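PDB 7B21: carbohydrate binding protein, putative, cbp2D from Cellvibrio japonicus, which probably transfers electrons through heme c in its c-type cytochrome (X183) domain, part of a longer protein thought to bind polysaccharides. Local coordinates for residues Y47-D52 with M66-E71; D60-W65 with Q77-I82. One frame throughout, in Å; residues are numbered along the deposited sequence.

Interaction 1 of 2, residues Y47-D52 with M66-E71. With NA (sodium ion), chain C; HEC (heme c), chain B; EDO (1,2-ethanediol), chain D; EDO (1,2-ethanediol), chain E.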
loop_
_atom_site.group_PDB
_atom_site.type_symbol
_atom_site.label_atom_id
_atom_site.label_comp_id
_atom_site.label_asym_id
_atom_site.label_seq_id
_atom_site.Cartn_x
_atom_site.Cartn_y
_atom_site.Cartn_z
ATOM N N TYR A 47 -10.747 2.022 -2.364
ATOM C CA TYR A 47 -9.864 1.858 -3.517
ATOM C C TYR A 47 -10.489 0.832 -4.445
ATOM O O TYR A 47 -10.801 -0.299 -4.049
ATOM C CB TYR A 47 -8.473 1.409 -3.061
ATOM C CG TYR A 47 -7.730 2.492 -2.335
ATOM C CD1 TYR A 47 -7.948 2.768 -1.001
ATOM C CD2 TYR A 47 -6.837 3.296 -3.012
ATOM C CE1 TYR A 47 -7.312 3.831 -0.368
ATOM C CE2 TYR A 47 -6.183 4.337 -2.393
ATOM C CZ TYR A 47 -6.429 4.633 -1.073
ATOM O OH TYR A 47 -5.853 5.702 -0.449
ATOM N N ARG A 48 -10.588 1.211 -5.719
ATOM C CA ARG A 48 -11.135 0.316 -6.756
ATOM C C ARG A 48 -10.092 0.166 -7.843
ATOM O O ARG A 48 -9.905 1.036 -8.675
ATOM C CB ARG A 48 -12.460 0.798 -7.346
ATOM C CG ARG A 48 -13.082 -0.229 -8.282
ATOM C CD ARG A 48 -14.443 0.236 -8.754
ATOM N NE ARG A 48 -14.928 -0.637 -9.804
ATOM C CZ ARG A 48 -16.183 -0.866 -10.115
ATOM N NH1 ARG A 48 -17.160 -0.292 -9.437
ATOM N NH2 ARG A 48 -16.449 -1.651 -11.137
ATOM N N HIS A 49 -9.416 -0.973 -7.867
ATOM C CA HIS A 49 -8.462 -1.304 -8.931
ATOM C C HIS A 49 -9.198 -1.239 -10.259
ATOM O O HIS A 49 -10.402 -1.577 -10.348
ATOM C CB HIS A 49 -7.907 -2.705 -8.687
ATOM C CG HIS A 49 -6.746 -3.069 -9.540
ATOM N ND1 HIS A 49 -6.902 -3.470 -10.853
ATOM C CD2 HIS A 49 -5.418 -3.101 -9.264
ATOM C CE1 HIS A 49 -5.699 -3.776 -11.330
ATOM N NE2 HIS A 49 -4.760 -3.543 -10.383
ATOM N N SER A 50 -8.482 -0.847 -11.299
ATOM C CA SER A 50 -9.083 -0.767 -12.653
ATOM C C SER A 50 -9.702 -2.090 -13.097
ATOM O O SER A 50 -10.587 -2.055 -13.937
ATOM C CB SER A 50 -8.088 -0.285 -13.650
ATOM O OG SER A 50 -7.020 -1.187 -13.821
ATOM N N ARG A 51 -9.273 -3.219 -12.571
ATOM C CA ARG A 51 -9.806 -4.538 -12.957
ATOM C C ARG A 51 -10.816 -5.062 -11.947
ATOM O O ARG A 51 -11.326 -6.172 -12.136
ATOM C CB ARG A 51 -8.674 -5.549 -13.108
ATOM C CG ARG A 51 -7.666 -5.251 -14.215
ATOM C CD ARG A 51 -6.537 -6.326 -14.214
ATOM N NE ARG A 51 -6.986 -7.737 -14.113
ATOM C CZ ARG A 51 -6.307 -8.795 -13.625
ATOM N NH1 ARG A 51 -5.041 -8.720 -13.239
ATOM N NH2 ARG A 51 -6.893 -9.982 -13.621
ATOM N N ASP A 52 -11.091 -4.326 -10.886
ATOM C CA ASP A 52 -12.042 -4.780 -9.865
ATOM C C ASP A 52 -13.457 -4.349 -10.246
ATOM O O ASP A 52 -13.651 -3.478 -11.054
ATOM C CB ASP A 52 -11.634 -4.285 -8.491
ATOM C CG ASP A 52 -12.061 -5.156 -7.318
ATOM O OD1 ASP A 52 -12.967 -5.981 -7.454
ATOM O OD2 ASP A 52 -11.435 -4.988 -6.243
ATOM N N MET A 66 -1.934 -6.263 -4.765
ATOM C CA MET A 66 -0.562 -5.744 -4.658
ATOM C C MET A 66 0.289 -6.711 -3.863
ATOM O O MET A 66 -0.186 -7.433 -2.990
ATOM C CB MET A 66 -0.568 -4.361 -4.017
ATOM C CG MET A 66 -1.294 -3.308 -4.848
ATOM S SD MET A 66 -0.442 -2.876 -6.387
ATOM C CE MET A 66 -1.838 -2.720 -7.479
ATOM N N PRO A 67 1.608 -6.755 -4.102
ATOM C CA PRO A 67 2.290 -6.058 -5.192
ATOM C C PRO A 67 1.837 -6.612 -6.538
ATOM O O PRO A 67 1.646 -7.803 -6.685
ATOM C CB PRO A 67 3.777 -6.361 -4.939
ATOM C CG PRO A 67 3.766 -7.713 -4.237
ATOM C CD PRO A 67 2.508 -7.660 -3.395
ATOM N N GLN A 68 1.681 -5.737 -7.503
ATOM C CA GLN A 68 1.184 -6.162 -8.808
ATOM C C GLN A 68 2.251 -7.055 -9.443
ATOM O O GLN A 68 3.412 -6.694 -9.537
ATOM C CB GLN A 68 0.794 -4.908 -9.589
ATOM C CG GLN A 68 0.080 -5.256 -10.878
ATOM C CD GLN A 68 -0.899 -4.210 -11.354
ATOM O OE1 GLN A 68 -1.895 -3.853 -10.697
ATOM N NE2 GLN A 68 -0.673 -3.752 -12.585
ATOM N N GLY A 69 1.823 -8.239 -9.832
ATOM C CA GLY A 69 2.683 -9.295 -10.355
ATOM C C GLY A 69 2.981 -10.402 -9.352
ATOM O O GLY A 69 3.493 -11.441 -9.747
ATOM N N ASN A 70 2.722 -10.161 -8.074
ATOM C CA ASN A 70 2.947 -11.186 -7.034
ATOM C C ASN A 70 1.983 -10.946 -5.883
ATOM O O ASN A 70 2.400 -10.779 -4.723
ATOM C CB ASN A 70 4.414 -11.190 -6.614
ATOM C CG ASN A 70 4.760 -12.389 -5.761
ATOM O OD1 ASN A 70 4.070 -13.425 -5.799
ATOM N ND2 ASN A 70 5.833 -12.296 -5.038
ATOM N N GLU A 71 0.723 -10.916 -6.237
ATOM C CA GLU A 71 -0.317 -10.389 -5.342
ATOM C C GLU A 71 -0.465 -11.201 -4.036
ATOM O O GLU A 71 -0.850 -10.657 -3.028
ATOM C CB GLU A 71 -1.625 -10.322 -6.108
ATOM C CG GLU A 71 -1.648 -9.338 -7.258
ATOM C CD GLU A 71 -1.004 -9.761 -8.565
ATOM O OE1 GLU A 71 -0.542 -10.914 -8.676
ATOM O OE2 GLU A 71 -0.973 -8.918 -9.503
HETATM NA NA NA C . -1.691 -8.814 -2.016
HETATM FE FE HEC B . 0.625 -0.811 -6.198
HETATM C CHA HEC B . -2.054 0.883 -7.429
HETATM C CHB HEC B . -0.475 -0.286 -3.041
HETATM C CHC HEC B . 3.170 -2.728 -5.025
HETATM C CHD HEC B . 1.900 -1.039 -9.333
HETATM N NA HEC B . -0.928 0.112 -5.407
HETATM C C1A HEC B . -1.901 0.849 -6.057
HETATM C C2A HEC B . -2.736 1.528 -5.121
HETATM C C3A HEC B . -2.328 1.171 -3.896
HETATM C C4A HEC B . -1.181 0.298 -4.071
HETATM C CMA HEC B . -2.925 1.523 -2.570
HETATM C CAA HEC B . -3.875 2.464 -5.462
HETATM C CBA HEC B . -3.364 3.918 -5.596
HETATM C CGA HEC B . -4.396 4.962 -5.800
HETATM O O1A HEC B . -5.598 4.665 -5.812
HETATM O O2A HEC B . -3.972 6.163 -5.900
HETATM N NB HEC B . 1.217 -1.419 -4.377
HETATM C C1B HEC B . 0.634 -1.097 -3.182
HETATM C C2B HEC B . 1.320 -1.739 -2.105
HETATM C C3B HEC B . 2.324 -2.488 -2.649
HETATM C C4B HEC B . 2.269 -2.222 -4.101
HETATM C CMB HEC B . 0.986 -1.622 -0.655
HETATM C CAB HEC B . 3.275 -3.408 -1.974
HETATM C CBB HEC B . 2.619 -4.539 -1.229
HETATM N NC HEC B . 2.206 -1.704 -6.999
HETATM C C1C HEC B . 3.180 -2.414 -6.369
HETATM C C2C HEC B . 4.228 -2.781 -7.267
HETATM C C3C HEC B . 3.922 -2.228 -8.477
HETATM C C4C HEC B . 2.645 -1.598 -8.327
HETATM C CMC HEC B . 5.472 -3.526 -6.863
HETATM C CAC HEC B . 4.739 -2.194 -9.728
HETATM C CBC HEC B . 5.212 -3.478 -10.267
HETATM N ND HEC B . -0.000 -0.270 -8.020
HETATM C C1D HEC B . 0.639 -0.483 -9.201
HETATM C C2D HEC B . -0.202 -0.072 -10.315
HETATM C C3D HEC B . -1.338 0.408 -9.798
HETATM C C4D HEC B . -1.191 0.338 -8.339
HETATM C CMD HEC B . 0.179 -0.178 -11.761
HETATM C CAD HEC B . -2.587 0.802 -10.514
HETATM C CBD HEC B . -3.574 -0.436 -10.512
HETATM C CGD HEC B . -4.798 -0.239 -11.352
HETATM O O1D HEC B . -5.843 0.226 -10.828
HETATM O O2D HEC B . -4.724 -0.555 -12.578
HETATM C C1 EDO D . -10.837 4.596 -8.296
HETATM O O1 EDO D . -9.885 3.879 -9.043
HETATM C C2 EDO D . -10.302 4.946 -6.959
HETATM O O2 EDO D . -9.793 3.840 -6.270
HETATM C C1 EDO E . -17.668 4.141 -6.704
HETATM O O1 EDO E . -18.543 3.750 -5.682
HETATM C C2 EDO E . -17.608 3.150 -7.810
HETATM O O2 EDO E . -17.256 1.828 -7.448
#
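On the methionine side of the heme c pocket, His-49 meets Gln-68 and Met-66. In one of two conformers of Gln-68, His-49 NE2 donates a nearly straight hydrogen bond (178°) to Gln-68 OE1 at 2.9 Å. The oxygen lies in the imidazole plane, but the amide is turned 52° from the ring, and the donor stands somewhat out of the carbonyl plane. At the other nitrogen, Arg-51 N gives its hydrogen to His-49 ND1 at 2.9 Å, inside the type I turn 49-52. Bonding at both ring nitrogens helps to fix the rotation of the imidazole, and the pattern is consistent with a neutral ring protonated at NE2. With CG anti to the backbone N (chi1 -169°), the ring reaches over a heme propionate, whose carboxyl carbon CGD lies 3.4 Å from the ring plane, over the middle of one face. Ser-50 fastens that same carboxylate from the turn, its N to O1D at 2.9 Å and its OG to O2D at 2.7 Å. The ring edge also meets the axial ligand, His-49 CD2 lying 4.0 Å from Met-66 CE. Met-66 is bent back at chi2, which brings SD to the iron at 2.3 Å; His-23 supplies the other axial ligand. The main chain of this loop is tied as well: Met-66 O and Glu-71 O both bind the sodium ion, and Gly-69 N, in the type II turn 67-70, is hydrogen-bonded to Glu-71 OE2. A methionine-bearing loop that follows a helix and packs beside a propionate is the distal ligand loop of a His/Met class I cytochrome c.

Interaction 2 of 2, residues D60-W65 with Q77-I82. With NA (sodium ion), chain C; HEC (heme c), chain B.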
loop_
_atom_site.group_PDB
_atom_site.type_symbol
_atom_site.label_atom_id
_atom_site.label_comp_id
_atom_site.label_asym_id
_atom_site.label_seq_id
_atom_site.Cartn_x
_atom_site.Cartn_y
_atom_site.Cartn_z
ATOM N N ASP A 60 -7.806 -4.518 1.898
ATOM C CA ASP A 60 -8.322 -5.568 1.022
ATOM C C ASP A 60 -7.864 -5.317 -0.412
ATOM O O ASP A 60 -7.558 -6.285 -1.116
ATOM C CB ASP A 60 -9.833 -5.651 1.120
ATOM C CG ASP A 60 -10.277 -6.087 2.499
ATOM O OD1 ASP A 60 -9.567 -6.839 3.172
ATOM O OD2 ASP A 60 -11.364 -5.617 2.930
ATOM N N PHE A 61 -7.770 -4.065 -0.830
ATOM C CA PHE A 61 -7.155 -3.743 -2.133
ATOM C C PHE A 61 -5.747 -4.314 -2.181
ATOM O O PHE A 61 -5.339 -4.920 -3.150
ATOM C CB PHE A 61 -7.163 -2.224 -2.309
ATOM C CG PHE A 61 -6.438 -1.773 -3.571
ATOM C CD1 PHE A 61 -5.051 -1.696 -3.617
ATOM C CD2 PHE A 61 -7.149 -1.394 -4.691
ATOM C CE1 PHE A 61 -4.410 -1.285 -4.773
ATOM C CE2 PHE A 61 -6.507 -0.925 -5.821
ATOM C CZ PHE A 61 -5.126 -0.888 -5.856
ATOM N N ILE A 62 -4.993 -4.076 -1.121
ATOM C CA ILE A 62 -3.590 -4.563 -1.069
ATOM C C ILE A 62 -3.584 -6.079 -1.135
ATOM O O ILE A 62 -2.832 -6.691 -1.919
ATOM C CB ILE A 62 -2.850 -4.019 0.154
ATOM C CG1 ILE A 62 -2.705 -2.494 0.069
ATOM C CG2 ILE A 62 -1.511 -4.714 0.335
ATOM C CD1 ILE A 62 -2.264 -1.845 1.350
ATOM N N SER A 63 -4.390 -6.728 -0.311
ATOM C CA SER A 63 -4.420 -8.208 -0.323
ATOM C C SER A 63 -4.703 -8.709 -1.742
ATOM O O SER A 63 -3.993 -9.592 -2.214
ATOM C CB SER A 63 -5.433 -8.755 0.644
ATOM O OG SER A 63 -5.001 -8.546 1.969
ATOM N N MET A 64 -5.737 -8.177 -2.380
ATOM C CA MET A 64 -6.167 -8.677 -3.697
ATOM C C MET A 64 -5.174 -8.341 -4.811
ATOM O O MET A 64 -4.973 -9.172 -5.708
ATOM C CB MET A 64 -7.499 -8.032 -4.039
ATOM C CG MET A 64 -8.659 -8.511 -3.217
ATOM S SD MET A 64 -10.210 -7.652 -3.630
ATOM C CE MET A 64 -10.510 -8.348 -5.262
ATOM N N TRP A 65 -4.604 -7.146 -4.795
ATOM C CA TRP A 65 -4.048 -6.578 -6.024
ATOM C C TRP A 65 -2.559 -6.252 -5.934
ATOM O O TRP A 65 -1.988 -5.942 -6.992
ATOM C CB TRP A 65 -4.814 -5.329 -6.466
ATOM C CG TRP A 65 -6.248 -5.570 -6.770
ATOM C CD1 TRP A 65 -7.315 -5.165 -6.022
ATOM C CD2 TRP A 65 -6.798 -6.283 -7.892
ATOM N NE1 TRP A 65 -8.492 -5.566 -6.616
ATOM C CE2 TRP A 65 -8.202 -6.246 -7.756
ATOM C CE3 TRP A 65 -6.218 -6.850 -9.031
ATOM C CZ2 TRP A 65 -9.044 -6.819 -8.697
ATOM C CZ3 TRP A 65 -7.070 -7.369 -9.974
ATOM C CH2 TRP A 65 -8.459 -7.377 -9.801
ATOM N N GLN A 77 -2.186 -9.847 7.735
ATOM C CA GLN A 77 -1.534 -8.841 8.581
ATOM C C GLN A 77 -0.610 -7.921 7.773
ATOM O O GLN A 77 -0.504 -6.742 8.114
ATOM C CB GLN A 77 -0.785 -9.523 9.730
ATOM C CG GLN A 77 -0.363 -8.573 10.828
ATOM C CD GLN A 77 -1.494 -7.986 11.627
ATOM O OE1 GLN A 77 -2.297 -8.709 12.226
ATOM N NE2 GLN A 77 -1.570 -6.663 11.691
ATOM N N CYS A 78 0.069 -8.451 6.768
ATOM C CA CYS A 78 0.916 -7.599 5.903
ATOM C C CYS A 78 0.078 -6.466 5.353
ATOM O O CYS A 78 0.476 -5.289 5.386
ATOM C CB CYS A 78 1.495 -8.445 4.773
ATOM S SG CYS A 78 2.410 -7.470 3.547
ATOM N N ALA A 79 -1.089 -6.792 4.810
ATOM C CA ALA A 79 -1.956 -5.801 4.178
ATOM C C ALA A 79 -2.488 -4.809 5.218
ATOM O O ALA A 79 -2.558 -3.605 4.939
ATOM C CB ALA A 79 -3.064 -6.499 3.423
ATOM N N ALA A 80 -2.865 -5.307 6.387
ATOM C CA ALA A 80 -3.319 -4.426 7.461
ATOM C C ALA A 80 -2.220 -3.448 7.890
ATOM O O ALA A 80 -2.471 -2.278 8.117
ATOM C CB ALA A 80 -3.807 -5.250 8.625
ATOM N N ASP A 81 -1.008 -3.968 8.052
ATOM C CA ASP A 81 0.115 -3.134 8.489
ATOM C C ASP A 81 0.424 -2.074 7.446
ATOM O O ASP A 81 0.663 -0.899 7.780
ATOM C CB ASP A 81 1.329 -4.003 8.778
ATOM C CG ASP A 81 1.245 -4.872 10.015
ATOM O OD1 ASP A 81 0.317 -4.674 10.839
ATOM O OD2 ASP A 81 2.137 -5.698 10.173
ATOM N N ILE A 82 0.508 -2.466 6.168
ATOM C CA ILE A 82 0.848 -1.465 5.161
ATOM C C ILE A 82 -0.307 -0.457 5.030
ATOM O O ILE A 82 -0.016 0.723 4.856
ATOM C CB ILE A 82 1.236 -2.123 3.823
ATOM C CG1 ILE A 82 2.492 -2.975 3.958
ATOM C CG2 ILE A 82 1.462 -1.025 2.787
ATOM C CD1 ILE A 82 2.912 -3.690 2.703
HETATM NA NA NA C . -1.691 -8.814 -2.016
HETATM FE FE HEC B . 0.625 -0.811 -6.198
HETATM C CHA HEC B . -2.054 0.883 -7.429
HETATM C CHB HEC B . -0.475 -0.286 -3.041
HETATM C CHC HEC B . 3.170 -2.728 -5.025
HETATM C CHD HEC B . 1.900 -1.039 -9.333
HETATM N NA HEC B . -0.928 0.112 -5.407
HETATM C C1A HEC B . -1.901 0.849 -6.057
HETATM C C2A HEC B . -2.736 1.528 -5.121
HETATM C C3A HEC B . -2.328 1.171 -3.896
HETATM C C4A HEC B . -1.181 0.298 -4.071
HETATM C CMA HEC B . -2.925 1.523 -2.570
HETATM C CAA HEC B . -3.875 2.464 -5.462
HETATM C CBA HEC B . -3.364 3.918 -5.596
HETATM C CGA HEC B . -4.396 4.962 -5.800
HETATM O O1A HEC B . -5.598 4.665 -5.812
HETATM O O2A HEC B . -3.972 6.163 -5.900
HETATM N NB HEC B . 1.217 -1.419 -4.377
HETATM C C1B HEC B . 0.634 -1.097 -3.182
HETATM C C2B HEC B . 1.320 -1.739 -2.105
HETATM C C3B HEC B . 2.324 -2.488 -2.649
HETATM C C4B HEC B . 2.269 -2.222 -4.101
HETATM C CMB HEC B . 0.986 -1.622 -0.655
HETATM C CAB HEC B . 3.275 -3.408 -1.974
HETATM C CBB HEC B . 2.619 -4.539 -1.229
HETATM N NC HEC B . 2.206 -1.704 -6.999
HETATM C C1C HEC B . 3.180 -2.414 -6.369
HETATM C C2C HEC B . 4.228 -2.781 -7.267
HETATM C C3C HEC B . 3.922 -2.228 -8.477
HETATM C C4C HEC B . 2.645 -1.598 -8.327
HETATM C CMC HEC B . 5.472 -3.526 -6.863
HETATM C CAC HEC B . 4.739 -2.194 -9.728
HETATM C CBC HEC B . 5.212 -3.478 -10.267
HETATM N ND HEC B . -0.000 -0.270 -8.020
HETATM C C1D HEC B . 0.639 -0.483 -9.201
HETATM C C2D HEC B . -0.202 -0.072 -10.315
HETATM C C3D HEC B . -1.338 0.408 -9.798
HETATM C C4D HEC B . -1.191 0.338 -8.339
HETATM C CMD HEC B . 0.179 -0.178 -11.761
HETATM C CAD HEC B . -2.587 0.802 -10.514
HETATM C CBD HEC B . -3.574 -0.436 -10.512
HETATM C CGD HEC B . -4.798 -0.239 -11.352
HETATM O O1D HEC B . -5.843 0.226 -10.828
HETATM O O2D HEC B . -4.724 -0.555 -12.578
#
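The sodium ion is gripped by backbone carbonyls of the last turn of helix 58-65, Ile-62 O at 2.4 Å and Ser-63 O at 2.4 Å, from the two residues whose side chains meet helix 76-86 at Ala-79. Met-66, Glu-71 and Cys-74 complete the five-oxygen protein shell with their own carbonyls, so the ion gathers the end of one helix and the loop leading to the next. The helices run with their N-to-C directions 133° apart, and their local axes come within 8.4 Å, a close approach that the small Ala-79 permits at the crossing. Ile-62 splits its branches between two neighbours. CG2, anti to the backbone N, rests against Ala-79 CB at 3.9 Å, while the extended arm (chi2 167°) carries CD1 alongside Ile-82 CG2 at 4.1 Å. Both isoleucines then reach the porphyrin rim: heme methyl CMB lies 3.5 Å from Ile-82 CG2 and 3.8 Å from Ile-62 CD1, three apolar methyls gathered at one point. Next to Ile-62, Phe-61 brings its ring to the heme at CE1, which is 3.3 Å from C2A, with Trp-65 CD1 over one ring face. Away from the heme, Gln-77 NE2 bonds Asp-81 OD1 along helix 76-86, approaching from above the carboxylate plane. Asp-81 also accepts from Asp-6 N and forms a salt bridge with Arg-9, tying this helix to the N-terminal part of the chain, while the Cys-74–Cys-78 disulfide secures its start. Helices meeting over a heme edge, with the C-terminal helix also touching the N-terminal one through Leu-13 and Trp-14, are characteristic of the cytochrome c fold.

The segments of the two contacts alternate along the chain, and their centres lie 10 Å apart, both against heme c. Helix 58-65 runs directly into the ligand loop of interaction 1, and the sodium ion spans the junction, taking carbonyls from 60-65 and from 66-71, with Cys-74 beyond. Aromatic side chains of 60-65 touch the 47-52 loop: Asp-52 OD2 is 3.0 Å from Trp-65 NE1, a probable hydrogen bond, and Phe-61 CD2 packs 3.5 Å from Tyr-47 CB. Interaction 1 thus packs beside the iron ligand and holds one propionate, while interaction 2 packs against the heme at methyl CMB, away from that propionate.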